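Local coordinates for mannan endo-1,4-beta-mannosidase (Cryptopygus antarcticus, PDB 4OOU), which hydrolyses internal beta-1,4-mannosidic linkages in the backbones of mannans, yielding mannobiose, mannotriose and mannotetraose from beta-1,4-mannan, at residues L23-G27 and S28-Y32; K107-I110 and N111-D115; N223-S226 and S227-N231; T247-D250 and S251-Y254; Y301-D305 and K306-I310. One frame throughout, in Å; residues are numbered along the deposited sequence.

Contact 1: residues L23-G27 and S28-Y32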
loop_
_atom_site.group_PDB
_atom_site.type_symbol
_atom_site.label_atom_id
_atom_site.label_comp_id
_atom_site.label_asym_id
_atom_site.label_seq_id
_atom_site.Cartn_x
_atom_site.Cartn_y
_atom_site.Cartn_z
ATOM N N LEU A 23 6.189 -13.945 0.611
ATOM C CA LEU A 23 4.926 -13.780 -0.127
ATOM C C LEU A 23 5.264 -13.463 -1.572
ATOM O O LEU A 23 6.042 -12.550 -1.812
ATOM C CB LEU A 23 4.135 -12.608 0.478
ATOM C CG LEU A 23 2.611 -12.562 0.542
ATOM C CD1 LEU A 23 2.052 -11.359 -0.219
ATOM C CD2 LEU A 23 1.953 -13.855 0.135
ATOM N N LYS A 24 4.711 -14.220 -2.518
ATOM C CA LYS A 24 4.907 -13.960 -3.957
ATOM C C LYS A 24 3.568 -13.516 -4.522
ATOM O O LYS A 24 2.553 -13.599 -3.831
ATOM C CB LYS A 24 5.392 -15.200 -4.714
ATOM C CG LYS A 24 6.334 -16.086 -3.906
ATOM C CD LYS A 24 6.833 -17.311 -4.673
ATOM C CE LYS A 24 8.283 -17.148 -5.142
ATOM N NZ LYS A 24 8.801 -18.395 -5.768
ATOM N N ALA A 25 3.599 -12.995 -5.743
ATOM C CA ALA A 25 2.426 -12.695 -6.513
ATOM C C ALA A 25 2.615 -13.359 -7.851
ATOM O O ALA A 25 3.620 -13.126 -8.487
ATOM C CB ALA A 25 2.270 -11.201 -6.721
ATOM N N SER A 26 1.627 -14.147 -8.270
ATOM C CA SER A 26 1.676 -14.906 -9.522
ATOM C C SER A 26 0.260 -15.044 -10.093
ATOM O O SER A 26 -0.684 -15.439 -9.404
ATOM C CB SER A 26 2.352 -16.293 -9.296
ATOM O OG SER A 26 1.991 -17.260 -10.279
ATOM N N GLY A 27 0.132 -14.752 -11.374
ATOM C CA GLY A 27 -1.179 -14.533 -11.963
ATOM C C GLY A 27 -2.054 -13.679 -11.050
ATOM O O GLY A 27 -1.644 -12.633 -10.555
ATOM N N SER A 28 -3.248 -14.183 -10.797
ATOM C CA SER A 28 -4.252 -13.494 -9.985
ATOM C C SER A 28 -4.024 -13.530 -8.459
ATOM O O SER A 28 -4.782 -12.896 -7.679
ATOM C CB SER A 28 -5.578 -14.170 -10.288
ATOM O OG SER A 28 -5.735 -14.243 -11.688
ATOM N N ASN A 29 -3.002 -14.245 -8.007
ATOM C CA ASN A 29 -2.942 -14.558 -6.577
ATOM C C ASN A 29 -1.636 -14.249 -5.839
ATOM O O ASN A 29 -0.538 -14.279 -6.389
ATOM C CB ASN A 29 -3.270 -16.042 -6.326
ATOM C CG ASN A 29 -4.635 -16.463 -6.837
ATOM O OD1 ASN A 29 -5.671 -15.845 -6.570
ATOM N ND2 ASN A 29 -4.638 -17.575 -7.552
ATOM N N PHE A 30 -1.786 -14.002 -4.546
ATOM C CA PHE A 30 -0.671 -14.068 -3.650
ATOM C C PHE A 30 -0.414 -15.526 -3.331
ATOM O O PHE A 30 -1.357 -16.299 -3.234
ATOM C CB PHE A 30 -0.976 -13.325 -2.372
ATOM C CG PHE A 30 -1.142 -11.864 -2.563
ATOM C CD1 PHE A 30 -0.099 -11.112 -3.041
ATOM C CD2 PHE A 30 -2.343 -11.234 -2.253
ATOM C CE1 PHE A 30 -0.236 -9.755 -3.179
ATOM C CE2 PHE A 30 -2.490 -9.878 -2.422
ATOM C CZ PHE A 30 -1.435 -9.136 -2.868
ATOM N N TYR A 31 0.858 -15.906 -3.193
ATOM C CA TYR A 31 1.197 -17.238 -2.692
ATOM C C TYR A 31 2.185 -17.131 -1.555
ATOM O O TYR A 31 3.068 -16.297 -1.573
ATOM C CB TYR A 31 1.781 -18.101 -3.806
ATOM C CG TYR A 31 0.811 -18.418 -4.893
ATOM C CD1 TYR A 31 0.013 -19.539 -4.827
ATOM C CD2 TYR A 31 0.673 -17.580 -5.987
ATOM C CE1 TYR A 31 -0.915 -19.817 -5.829
ATOM C CE2 TYR A 31 -0.233 -17.858 -7.005
ATOM C CZ TYR A 31 -1.027 -18.977 -6.919
ATOM O OH TYR A 31 -1.915 -19.255 -7.932
ATOM N N TYR A 32 2.012 -17.951 -0.543
ATOM C CA TYR A 32 3.052 -18.155 0.444
ATOM C C TYR A 32 3.255 -19.644 0.686
ATOM O O TYR A 32 2.363 -20.350 1.145
ATOM C CB TYR A 32 2.743 -17.463 1.770
ATOM C CG TYR A 32 3.934 -17.546 2.703
ATOM C CD1 TYR A 32 4.941 -16.617 2.620
ATOM C CD2 TYR A 32 4.082 -18.594 3.617
ATOM C CE1 TYR A 32 6.057 -16.691 3.430
ATOM C CE2 TYR A 32 5.206 -18.682 4.439
ATOM C CZ TYR A 32 6.200 -17.719 4.341
ATOM O OH TYR A 32 7.359 -17.744 5.129
#

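Contact 2: residues K107-I110 and N111-D115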
loop_
_atom_site.group_PDB
_atom_site.type_symbol
_atom_site.label_atom_id
_atom_site.label_comp_id
_atom_site.label_asym_id
_atom_site.label_seq_id
_atom_site.Cartn_x
_atom_site.Cartn_y
_atom_site.Cartn_z
ATOM N N LYS A 107 19.886 8.470 11.828
ATOM C CA LYS A 107 20.172 7.173 11.190
ATOM C C LYS A 107 19.669 5.970 12.003
ATOM O O LYS A 107 20.365 4.973 12.222
ATOM C CB LYS A 107 21.675 7.008 10.899
ATOM C CG LYS A 107 22.207 7.830 9.743
ATOM C CD LYS A 107 23.691 7.545 9.522
ATOM C CE LYS A 107 24.417 8.782 9.002
ATOM N NZ LYS A 107 25.196 8.551 7.747
ATOM N N THR A 108 18.415 6.074 12.385
ATOM C CA THR A 108 17.712 5.094 13.200
ATOM C C THR A 108 16.677 4.268 12.402
ATOM O O THR A 108 16.265 3.187 12.848
ATOM C CB THR A 108 17.019 5.900 14.320
ATOM O OG1 THR A 108 17.895 5.982 15.445
ATOM C CG2 THR A 108 15.684 5.346 14.735
ATOM N N LEU A 109 16.264 4.765 11.237
ATOM C CA LEU A 109 15.100 4.202 10.516
ATOM C C LEU A 109 15.195 2.713 10.228
ATOM O O LEU A 109 14.255 1.974 10.513
ATOM C CB LEU A 109 14.875 4.903 9.173
ATOM C CG LEU A 109 13.604 4.463 8.449
ATOM C CD1 LEU A 109 12.512 5.499 8.575
ATOM C CD2 LEU A 109 13.873 4.219 6.986
ATOM N N ILE A 110 16.314 2.279 9.645
ATOM C CA ILE A 110 16.435 0.892 9.206
ATOM C C ILE A 110 16.321 -0.043 10.409
ATOM O O ILE A 110 15.544 -0.981 10.379
ATOM C CB ILE A 110 17.702 0.649 8.349
ATOM C CG1 ILE A 110 17.617 1.478 7.059
ATOM C CG2 ILE A 110 17.836 -0.810 7.942
ATOM C CD1 ILE A 110 18.831 1.361 6.163
ATOM N N ASN A 111 17.020 0.234 11.501
ATOM C CA ASN A 111 16.813 -0.591 12.705
ATOM C C ASN A 111 15.376 -0.526 13.237
ATOM O O ASN A 111 14.794 -1.550 13.619
ATOM C CB ASN A 111 17.776 -0.202 13.829
ATOM C CG ASN A 111 19.214 -0.283 13.406
ATOM O OD1 ASN A 111 19.634 -1.197 12.657
ATOM N ND2 ASN A 111 19.992 0.683 13.864
ATOM N N ASP A 112 14.799 0.672 13.269
ATOM C CA ASP A 112 13.409 0.802 13.734
ATOM C C ASP A 112 12.460 -0.058 12.939
ATOM O O ASP A 112 11.647 -0.771 13.517
ATOM C CB ASP A 112 12.962 2.253 13.686
ATOM C CG ASP A 112 13.587 3.070 14.762
ATOM O OD1 ASP A 112 14.277 2.478 15.628
ATOM O OD2 ASP A 112 13.386 4.293 14.743
ATOM N N LEU A 113 12.579 -0.014 11.616
ATOM C CA LEU A 113 11.785 -0.908 10.776
ATOM C C LEU A 113 12.160 -2.402 11.031
ATOM O O LEU A 113 11.287 -3.272 11.227
ATOM C CB LEU A 113 11.906 -0.512 9.291
ATOM C CG LEU A 113 11.336 0.888 8.912
ATOM C CD1 LEU A 113 11.872 1.361 7.567
ATOM C CD2 LEU A 113 9.817 0.993 8.879
ATOM N N SER A 114 13.461 -2.684 11.027
ATOM C CA SER A 114 14.017 -4.036 11.292
ATOM C C SER A 114 13.343 -4.590 12.556
ATOM O O SER A 114 12.757 -5.671 12.539
ATOM C CB SER A 114 15.549 -3.911 11.442
ATOM O OG SER A 114 16.286 -5.039 10.978
ATOM N N ASP A 115 13.342 -3.810 13.635
ATOM C CA ASP A 115 12.704 -4.268 14.874
ATOM C C ASP A 115 11.248 -4.671 14.663
ATOM O O ASP A 115 10.798 -5.730 15.117
ATOM C CB ASP A 115 12.753 -3.194 15.969
ATOM C CG ASP A 115 12.370 -3.741 17.346
ATOM O OD1 ASP A 115 13.215 -4.347 18.022
ATOM O OD2 ASP A 115 11.222 -3.563 17.762
#

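Contact 3: residues N223-S226 and S227-N231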
loop_
_atom_site.group_PDB
_atom_site.type_symbol
_atom_site.label_atom_id
_atom_site.label_comp_id
_atom_site.label_asym_id
_atom_site.label_seq_id
_atom_site.Cartn_x
_atom_site.Cartn_y
_atom_site.Cartn_z
ATOM N N ASN A 223 7.601 4.703 -11.294
ATOM C CA ASN A 223 8.423 3.814 -12.134
ATOM C C ASN A 223 9.875 3.752 -11.654
ATOM O O ASN A 223 10.388 2.663 -11.345
ATOM C CB ASN A 223 8.353 4.266 -13.605
ATOM C CG ASN A 223 9.164 3.383 -14.551
ATOM O OD1 ASN A 223 9.979 3.897 -15.331
ATOM N ND2 ASN A 223 8.931 2.055 -14.500
ATOM N N TRP A 224 10.508 4.917 -11.532
ATOM C CA TRP A 224 11.891 4.958 -11.081
ATOM C C TRP A 224 12.033 4.304 -9.723
ATOM O O TRP A 224 13.003 3.578 -9.482
ATOM C CB TRP A 224 12.424 6.380 -10.988
ATOM C CG TRP A 224 12.751 6.993 -12.290
ATOM C CD1 TRP A 224 12.056 6.861 -13.437
ATOM C CD2 TRP A 224 13.841 7.880 -12.580
ATOM N NE1 TRP A 224 12.630 7.598 -14.428
ATOM C CE2 TRP A 224 13.728 8.241 -13.935
ATOM C CE3 TRP A 224 14.903 8.408 -11.823
ATOM C CZ2 TRP A 224 14.639 9.108 -14.573
ATOM C CZ3 TRP A 224 15.822 9.271 -12.459
ATOM C CH2 TRP A 224 15.673 9.612 -13.821
ATOM N N ILE A 225 11.078 4.566 -8.823
ATOM C CA ILE A 225 11.209 4.058 -7.469
ATOM C C ILE A 225 11.084 2.535 -7.389
ATOM O O ILE A 225 11.906 1.879 -6.737
ATOM C CB ILE A 225 10.245 4.757 -6.518
ATOM C CG1 ILE A 225 10.653 6.224 -6.360
ATOM C CG2 ILE A 225 10.282 4.101 -5.144
ATOM C CD1 ILE A 225 9.589 7.072 -5.686
ATOM N N SER A 226 10.075 1.977 -8.066
ATOM C CA SER A 226 9.914 0.520 -8.177
ATOM C C SER A 226 11.152 -0.107 -8.804
ATOM O O SER A 226 11.636 -1.170 -8.376
ATOM C CB SER A 226 8.717 0.192 -9.053
ATOM O OG SER A 226 8.539 -1.199 -9.199
ATOM N N SER A 227 11.674 0.555 -9.833
ATOM C CA SER A 227 12.768 -0.038 -10.536
ATOM C C SER A 227 13.871 -0.319 -9.541
ATOM O O SER A 227 14.505 -1.367 -9.619
ATOM C CB SER A 227 13.285 0.826 -11.681
ATOM O OG SER A 227 14.441 0.182 -12.226
ATOM N N ALA A 228 14.087 0.605 -8.610
ATOM C CA ALA A 228 15.265 0.547 -7.769
ATOM C C ALA A 228 15.077 -0.433 -6.607
ATOM O O ALA A 228 16.046 -1.101 -6.138
ATOM C CB ALA A 228 15.630 1.934 -7.279
ATOM N N ILE A 229 13.836 -0.531 -6.141
ATOM C CA ILE A 229 13.484 -1.605 -5.204
ATOM C C ILE A 229 13.736 -2.986 -5.844
ATOM O O ILE A 229 14.380 -3.863 -5.253
ATOM C CB ILE A 229 12.003 -1.538 -4.790
ATOM C CG1 ILE A 229 11.696 -0.194 -4.099
ATOM C CG2 ILE A 229 11.680 -2.721 -3.877
ATOM C CD1 ILE A 229 10.237 0.079 -3.818
ATOM N N HIS A 230 13.202 -3.187 -7.045
ATOM C CA HIS A 230 13.422 -4.441 -7.736
ATOM C C HIS A 230 14.917 -4.640 -7.985
ATOM O O HIS A 230 15.408 -5.731 -7.783
ATOM C CB HIS A 230 12.635 -4.504 -9.055
ATOM C CG HIS A 230 11.140 -4.546 -8.880
ATOM N ND1 HIS A 230 10.504 -5.510 -8.124
ATOM C CD2 HIS A 230 10.157 -3.766 -9.398
ATOM C CE1 HIS A 230 9.196 -5.306 -8.172
ATOM N NE2 HIS A 230 8.959 -4.263 -8.950
ATOM N N ASN A 231 15.638 -3.592 -8.395
ATOM C CA ASN A 231 17.106 -3.703 -8.587
ATOM C C ASN A 231 17.788 -4.315 -7.349
ATOM O O ASN A 231 18.654 -5.170 -7.452
ATOM C CB ASN A 231 17.780 -2.340 -8.905
ATOM C CG ASN A 231 17.487 -1.824 -10.322
ATOM O OD1 ASN A 231 17.438 -0.617 -10.547
ATOM N ND2 ASN A 231 17.260 -2.722 -11.260
#

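Contact 4: residues T247-D250 and S251-Y254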
loop_
_atom_site.group_PDB
_atom_site.type_symbol
_atom_site.label_atom_id
_atom_site.label_comp_id
_atom_site.label_asym_id
_atom_site.label_seq_id
_atom_site.Cartn_x
_atom_site.Cartn_y
_atom_site.Cartn_z
ATOM N N THR A 247 -9.223 4.296 -11.326
ATOM C CA THR A 247 -7.921 4.532 -11.863
ATOM C C THR A 247 -7.097 3.252 -11.905
ATOM O O THR A 247 -5.913 3.271 -12.250
ATOM C CB THR A 247 -7.299 5.666 -11.047
ATOM O OG1 THR A 247 -6.233 6.248 -11.772
ATOM C CG2 THR A 247 -6.798 5.191 -9.770
ATOM N N GLN A 248 -7.718 2.116 -11.597
ATOM C CA GLN A 248 -6.994 0.842 -11.658
ATOM C C GLN A 248 -7.789 -0.273 -12.345
ATOM O O GLN A 248 -7.533 -1.471 -12.149
ATOM C CB GLN A 248 -6.456 0.429 -10.270
ATOM C CG GLN A 248 -5.095 1.061 -9.952
ATOM C CD GLN A 248 -4.449 0.508 -8.703
ATOM O OE1 GLN A 248 -4.567 -0.677 -8.405
ATOM N NE2 GLN A 248 -3.751 1.364 -7.964
ATOM N N THR A 249 -8.709 0.134 -13.211
ATOM C CA THR A 249 -9.355 -0.802 -14.121
ATOM C C THR A 249 -9.541 -0.157 -15.490
ATOM O O THR A 249 -9.824 1.051 -15.592
ATOM C CB THR A 249 -10.712 -1.222 -13.562
ATOM O OG1 THR A 249 -11.251 -2.301 -14.349
ATOM C CG2 THR A 249 -11.662 -0.006 -13.516
ATOM N N ASP A 250 -9.402 -0.947 -16.550
ATOM C CA ASP A 250 -9.816 -0.453 -17.875
ATOM C C ASP A 250 -11.300 -0.697 -18.136
ATOM O O ASP A 250 -11.872 -0.178 -19.107
ATOM C CB ASP A 250 -8.928 -1.028 -18.969
ATOM C CG ASP A 250 -7.583 -0.407 -18.947
ATOM O OD1 ASP A 250 -7.524 0.832 -18.995
ATOM O OD2 ASP A 250 -6.584 -1.133 -18.821
ATOM N N SER A 251 -11.940 -1.432 -17.239
ATOM C CA SER A 251 -13.381 -1.667 -17.348
ATOM C C SER A 251 -14.218 -0.364 -17.221
ATOM O O SER A 251 -13.684 0.722 -16.950
ATOM C CB SER A 251 -13.803 -2.719 -16.323
ATOM O OG SER A 251 -13.176 -3.957 -16.619
ATOM N N PHE A 252 -15.516 -0.475 -17.481
ATOM C CA PHE A 252 -16.505 0.577 -17.116
ATOM C C PHE A 252 -16.263 1.971 -17.690
ATOM O O PHE A 252 -16.867 2.948 -17.200
ATOM C CB PHE A 252 -16.598 0.710 -15.597
ATOM C CG PHE A 252 -16.844 -0.598 -14.882
ATOM C CD1 PHE A 252 -18.097 -1.210 -14.935
ATOM C CD2 PHE A 252 -15.844 -1.204 -14.143
ATOM C CE1 PHE A 252 -18.357 -2.395 -14.266
ATOM C CE2 PHE A 252 -16.095 -2.387 -13.469
ATOM C CZ PHE A 252 -17.354 -2.984 -13.527
ATOM N N GLY A 253 -15.405 2.054 -18.718
ATOM C CA GLY A 253 -14.938 3.332 -19.266
ATOM C C GLY A 253 -13.870 4.042 -18.448
ATOM O O GLY A 253 -13.431 5.135 -18.787
ATOM N N TYR A 254 -13.439 3.415 -17.359
ATOM C CA TYR A 254 -12.379 3.964 -16.539
ATOM C C TYR A 254 -11.038 3.616 -17.166
ATOM O O TYR A 254 -10.977 2.915 -18.181
ATOM C CB TYR A 254 -12.428 3.338 -15.164
ATOM C CG TYR A 254 -13.756 3.371 -14.478
ATOM C CD1 TYR A 254 -14.684 4.415 -14.706
ATOM C CD2 TYR A 254 -14.074 2.400 -13.533
ATOM C CE1 TYR A 254 -15.887 4.450 -14.038
ATOM C CE2 TYR A 254 -15.268 2.442 -12.852
ATOM C CZ TYR A 254 -16.175 3.466 -13.111
ATOM O OH TYR A 254 -17.380 3.469 -12.434
#

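Contact 5: residues Y301-D305 and K306-I310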
loop_
_atom_site.group_PDB
_atom_site.type_symbol
_atom_site.label_atom_id
_atom_site.label_comp_id
_atom_site.label_asym_id
_atom_site.label_seq_id
_atom_site.Cartn_x
_atom_site.Cartn_y
_atom_site.Cartn_z
ATOM N N TYR A 301 -13.052 -6.194 -12.841
ATOM C CA TYR A 301 -12.069 -5.163 -13.151
ATOM C C TYR A 301 -11.114 -5.610 -14.279
ATOM O O TYR A 301 -10.289 -4.833 -14.735
ATOM C CB TYR A 301 -11.334 -4.693 -11.896
ATOM C CG TYR A 301 -12.229 -3.970 -10.921
ATOM C CD1 TYR A 301 -12.880 -2.814 -11.271
ATOM C CD2 TYR A 301 -12.433 -4.455 -9.654
ATOM C CE1 TYR A 301 -13.723 -2.149 -10.394
ATOM C CE2 TYR A 301 -13.264 -3.794 -8.761
ATOM C CZ TYR A 301 -13.919 -2.634 -9.146
ATOM O OH TYR A 301 -14.747 -1.983 -8.231
ATOM N N ASN A 302 -11.292 -6.839 -14.759
ATOM C CA ASN A 302 -10.490 -7.404 -15.854
ATOM C C ASN A 302 -9.023 -7.079 -15.623
ATOM O O ASN A 302 -8.403 -6.351 -16.384
ATOM C CB ASN A 302 -10.975 -6.923 -17.230
ATOM C CG ASN A 302 -10.297 -7.672 -18.400
ATOM O OD1 ASN A 302 -10.301 -7.215 -19.548
ATOM N ND2 ASN A 302 -9.705 -8.815 -18.109
ATOM N N VAL A 303 -8.491 -7.586 -14.524
ATOM C CA VAL A 303 -7.152 -7.184 -14.088
ATOM C C VAL A 303 -6.381 -8.396 -13.471
ATOM O O VAL A 303 -5.530 -8.264 -12.586
ATOM C CB VAL A 303 -7.331 -5.971 -13.171
ATOM C CG1 VAL A 303 -7.435 -6.359 -11.697
ATOM C CG2 VAL A 303 -6.269 -4.956 -13.435
ATOM N N ASN A 304 -6.651 -9.560 -14.056
ATOM C CA ASN A 304 -6.353 -10.846 -13.496
ATOM C C ASN A 304 -4.890 -11.242 -13.703
ATOM O O ASN A 304 -4.464 -12.232 -13.133
ATOM C CB ASN A 304 -7.282 -11.919 -14.098
ATOM C CG ASN A 304 -8.774 -11.509 -14.133
ATOM O OD1 ASN A 304 -9.240 -10.505 -13.538
ATOM N ND2 ASN A 304 -9.531 -12.306 -14.836
ATOM N N ASP A 305 -4.151 -10.480 -14.525
ATOM C CA ASP A 305 -2.669 -10.545 -14.619
ATOM C C ASP A 305 -1.969 -10.384 -13.239
ATOM O O ASP A 305 -0.863 -10.932 -13.007
ATOM C CB ASP A 305 -2.104 -9.488 -15.638
ATOM C CG ASP A 305 -2.855 -8.131 -15.591
ATOM O OD1 ASP A 305 -4.101 -8.183 -15.592
ATOM O OD2 ASP A 305 -2.231 -7.028 -15.546
ATOM N N LYS A 306 -2.595 -9.609 -12.345
ATOM C CA LYS A 306 -2.001 -9.306 -11.022
ATOM C C LYS A 306 -3.054 -9.469 -9.968
ATOM O O LYS A 306 -4.233 -9.283 -10.264
ATOM C CB LYS A 306 -1.488 -7.867 -10.946
ATOM C CG LYS A 306 -0.431 -7.483 -11.980
ATOM C CD LYS A 306 -0.018 -6.031 -11.789
ATOM C CE LYS A 306 0.780 -5.492 -12.959
ATOM N NZ LYS A 306 2.089 -6.221 -13.068
ATOM N N PRO A 307 -2.644 -9.786 -8.727
ATOM C CA PRO A 307 -3.551 -9.766 -7.583
ATOM C C PRO A 307 -4.120 -8.368 -7.388
ATOM O O PRO A 307 -3.502 -7.404 -7.828
ATOM C CB PRO A 307 -2.656 -10.134 -6.405
ATOM C CG PRO A 307 -1.397 -10.683 -6.983
ATOM C CD PRO A 307 -1.259 -10.018 -8.313
ATOM N N LEU A 308 -5.311 -8.279 -6.792
ATOM C CA LEU A 308 -5.978 -7.013 -6.454
ATOM C C LEU A 308 -6.396 -7.011 -4.965
ATOM O O LEU A 308 -7.030 -7.953 -4.465
ATOM C CB LEU A 308 -7.213 -6.815 -7.321
ATOM C CG LEU A 308 -8.068 -5.610 -6.984
ATOM C CD1 LEU A 308 -7.279 -4.339 -7.146
ATOM C CD2 LEU A 308 -9.258 -5.586 -7.923
ATOM N N LEU A 309 -6.000 -5.954 -4.273
ATOM C CA LEU A 309 -6.095 -5.869 -2.844
ATOM C C LEU A 309 -7.073 -4.760 -2.648
ATOM O O LEU A 309 -6.952 -3.722 -3.305
ATOM C CB LEU A 309 -4.736 -5.434 -2.278
ATOM C CG LEU A 309 -4.227 -5.551 -0.821
ATOM C CD1 LEU A 309 -3.449 -4.326 -0.351
ATOM C CD2 LEU A 309 -5.307 -5.885 0.194
ATOM N N ILE A 310 -8.030 -4.953 -1.757
ATOM C CA ILE A 310 -8.783 -3.816 -1.244
ATOM C C ILE A 310 -7.999 -3.227 -0.084
ATOM O O ILE A 310 -8.051 -3.742 1.042
ATOM C CB ILE A 310 -10.213 -4.179 -0.800
ATOM C CG1 ILE A 310 -10.911 -4.933 -1.947
ATOM C CG2 ILE A 310 -10.951 -2.899 -0.384
ATOM C CD1 ILE A 310 -12.306 -5.443 -1.657
#

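Contact 1: residues L23-G27 and S28-Y32
The tight beta hairpin near the N-terminus turns back on itself between Ser26 and Asn29, which bond to each other in both directions. Ser26 N reaches Asn29 O at 2.9 Å, and Asn29 N returns to Ser26 O at 3.0 Å. Between them Gly27 and Ser28 form the corners of a type II' turn, and the backbone of Gly27 (phi 43°, psi -129°) lies where any CB would collide with Ser28 N. Two residues on, Lys24 and Tyr31 make the second hydrogen-bonded pair, with Lys24 N to Tyr31 O at 2.8 Å the straighter of its two bonds. This hairpin precedes the barrel proper: strand 29-32 pairs antiparallel with strand 35-43, Phe30 bonding Val37 through the backbone. On one face, Leu23 and Phe30 cross obliquely, Leu23 CD1 lying 3.6 Å from Phe30 CD1. The other methyl, Leu23 CD2, turns to the backbone and sits 3.2 Å from Tyr31 O. Beyond this pair, the Phe30 ring meets Phe276 edge-to-face. On the opposite face Tyr31 holds CG anti to its carbonyl carbon (chi1 -66°), which carries the ring diagonally back to Ser26; Ser26 O lies in the ring plane at its edge, 3.4 Å from Tyr31 CE2. The Tyr32 ring likewise presents its edge to Leu23, with Tyr32 CD1 3.6 Å from Leu23 N.

Contact 2: residues K107-I110 and N111-D115
Leu109 O receives the N-H of Leu113 at 2.8 Å, in a nearly straight bond (173° at the hydrogen). It belongs to the opening turn of helix 109-122, the helix of a beta-alpha-beta crossover that leads from strand 79-86 to strand 126-133 in the barrel. The same i to i+4 spacing recurs on both sides of this bond: Asp112 N meets Thr108 O at 2.9 Å, and Ser114 N meets Ile110 O at 2.8 Å. Thr108 thus supplies a helical acceptor although it precedes the first helical residue. Just upstream, Asp104 OD1 accepts the N-H groups of both Thr108 and Leu109. Asp112 swings its carboxylate back along the helix toward Thr108, with CG anti to its own carbonyl carbon (chi1 -73°), and OD2 finds its polar partner in Gly54 N. A carboxylate at this end of a helix would probably be favoured by the N-H groups of the first turn. The modelled separation of the Thr108 methyl from that carboxylate is too short to be trusted. On the buried side, Leu109 and Leu113 lie one turn apart and both pack on Phe53, while Leu109 and Ile110 reach Met163 of helix 149-167. The two leucines meet methyl to methyl, Leu109 CD2 standing 3.5 Å from Leu113 CD1.

Contact 3: residues N223-S226 and S227-N231
This is a largely buried i to i+4 contact within helix 215-232, with Ser226 and His230 at its centre. His230 N bonds Ser226 O at 2.9 Å, almost straight at 176°. One turn of backbone thereby brings the two side chains together: Ser226 OG lies 3.0 Å from His230 CD2, oblique to the imidazole. Both side chains then converge on one acceptor, since Ser226 OG and His230 NE2 each hydrogen-bond Ile273 O. The helix precedes barrel strand 238-241, and Val238 of that strand touches both residues. A leucine in place of His230 would probably deprive Ile273 O of one of its two side-chain partners, with no ring left beside Ser226 OG. Around the helix, Ile225 O takes Ile229 N at 3.1 Å and also a weak bond from Ala228 N, whose bond to Trp224 O is long at 3.3 Å. The isoleucines meet loosely, Ile225 CG2 standing 4.2 Å from Ile229 CD1. Trp224 points elsewhere, in a cation-pi contact with Lys269 and touching Glu149, a substrate-binding residue.

Contact 4: residues T247-D250 and S251-Y254
Thr249 turns its hydroxyl to Ser251 and its methyl to Tyr254. OG1 stands anti to the backbone N (chi1 -171°) and accepts Ser251 N at 3.1 Å, an ST turn with an angle of 150° at the hydrogen. The same hydroxyl also bonds Tyr301 O. CG2 occupies the crowded position between N and the carbonyl carbon and meets the ring edge of Tyr254 in its plane, 3.4 Å from CD2. A valine in place of Thr249 is likely to leave Ser251 N and Tyr301 O without the hydroxyl they share. Asp250 CA lies 3.6 Å from Tyr254 O, and its carboxylate forms salt bridges with Arg255 and Lys259. The chain then doubles back, Tyr254 N bonding Ser251 O at 2.7 Å, and Phe252 CB sits over one face of the Tyr254 ring, toward its rim. The loop follows strand 238-241, with Tyr254 about 6 Å from substrate-binding Gln204 between side chains. One hydroxyl, accepting from Ser251 and donating to Tyr301, thus joins the turn to a second loop.

Contact 5: residues Y301-D305 and K306-I310
The Tyr301 ring receives Leu308 obliquely, and the two side chains cross at about a right angle, with Leu308 CD2 3.8 Å from Tyr301 CD2. Pro293 and Val296 also touch this aromatic side chain, whose hydroxyl bonds Asn291 O. A second flat group, the amide of Asn304, folds back on its own loop: Val303 N bonds Asn304 OD1 at 3.2 Å from well above the amide plane, 54° out of it. Leu308 CD2 has a looser neighbour in Val303 CG1 at 4.3 Å, and with CG anti to the backbone N (chi1 174°) the leucine reaches back from its strand to both loop residues. That strand, 308-313, is a barrel strand lying parallel to 277-281 and 337-340, and farther along it carries Glu312, the probable nucleophile. The chain enters it through a beta turn, closed by Lys306 N to Val303 O at 3.2 Å. Separately, Val303 O and Lys306 O, both acceptors, approach unfavourably to 2.8 Å; Arg298 NH2 bonds Lys306 O, which would probably ease the repulsion. Asp305 and Lys306 are adjacent yet do not pair, Asp305 OD2 being 5.0 Å from Lys306 NZ. Each charge is instead paired with a residue elsewhere in the chain: Asp305 OD2 takes Tyr277 OH, and Lys306 NZ forms a salt bridge with Asp260 as well as a hydrogen bond to Ile274 O.

In the fold
Contact 5 connects two of the others. Its turn meets the hairpin of contact 1 through Ser28 OG and Asn304 O, 2.8 Å apart, and Ala25 packs on Pro307 (centres about 11 Å apart). At its other end, Tyr301 O accepts from Thr249 OG1 of contact 4, whose centre is about 12 Å away. Contacts 2 and 3, on separate barrel helices, touch none of the rest, and contact 2 lies about 38 Å from contact 4 between centres. Relative to the cleft, Trp224 of contact 3 is about 3 Å from Glu149, Leu113 about 9 Å from Trp83 and Leu308 about 12 Å from Glu312, the probable nucleophile, between side chains; contact 1 stays remote.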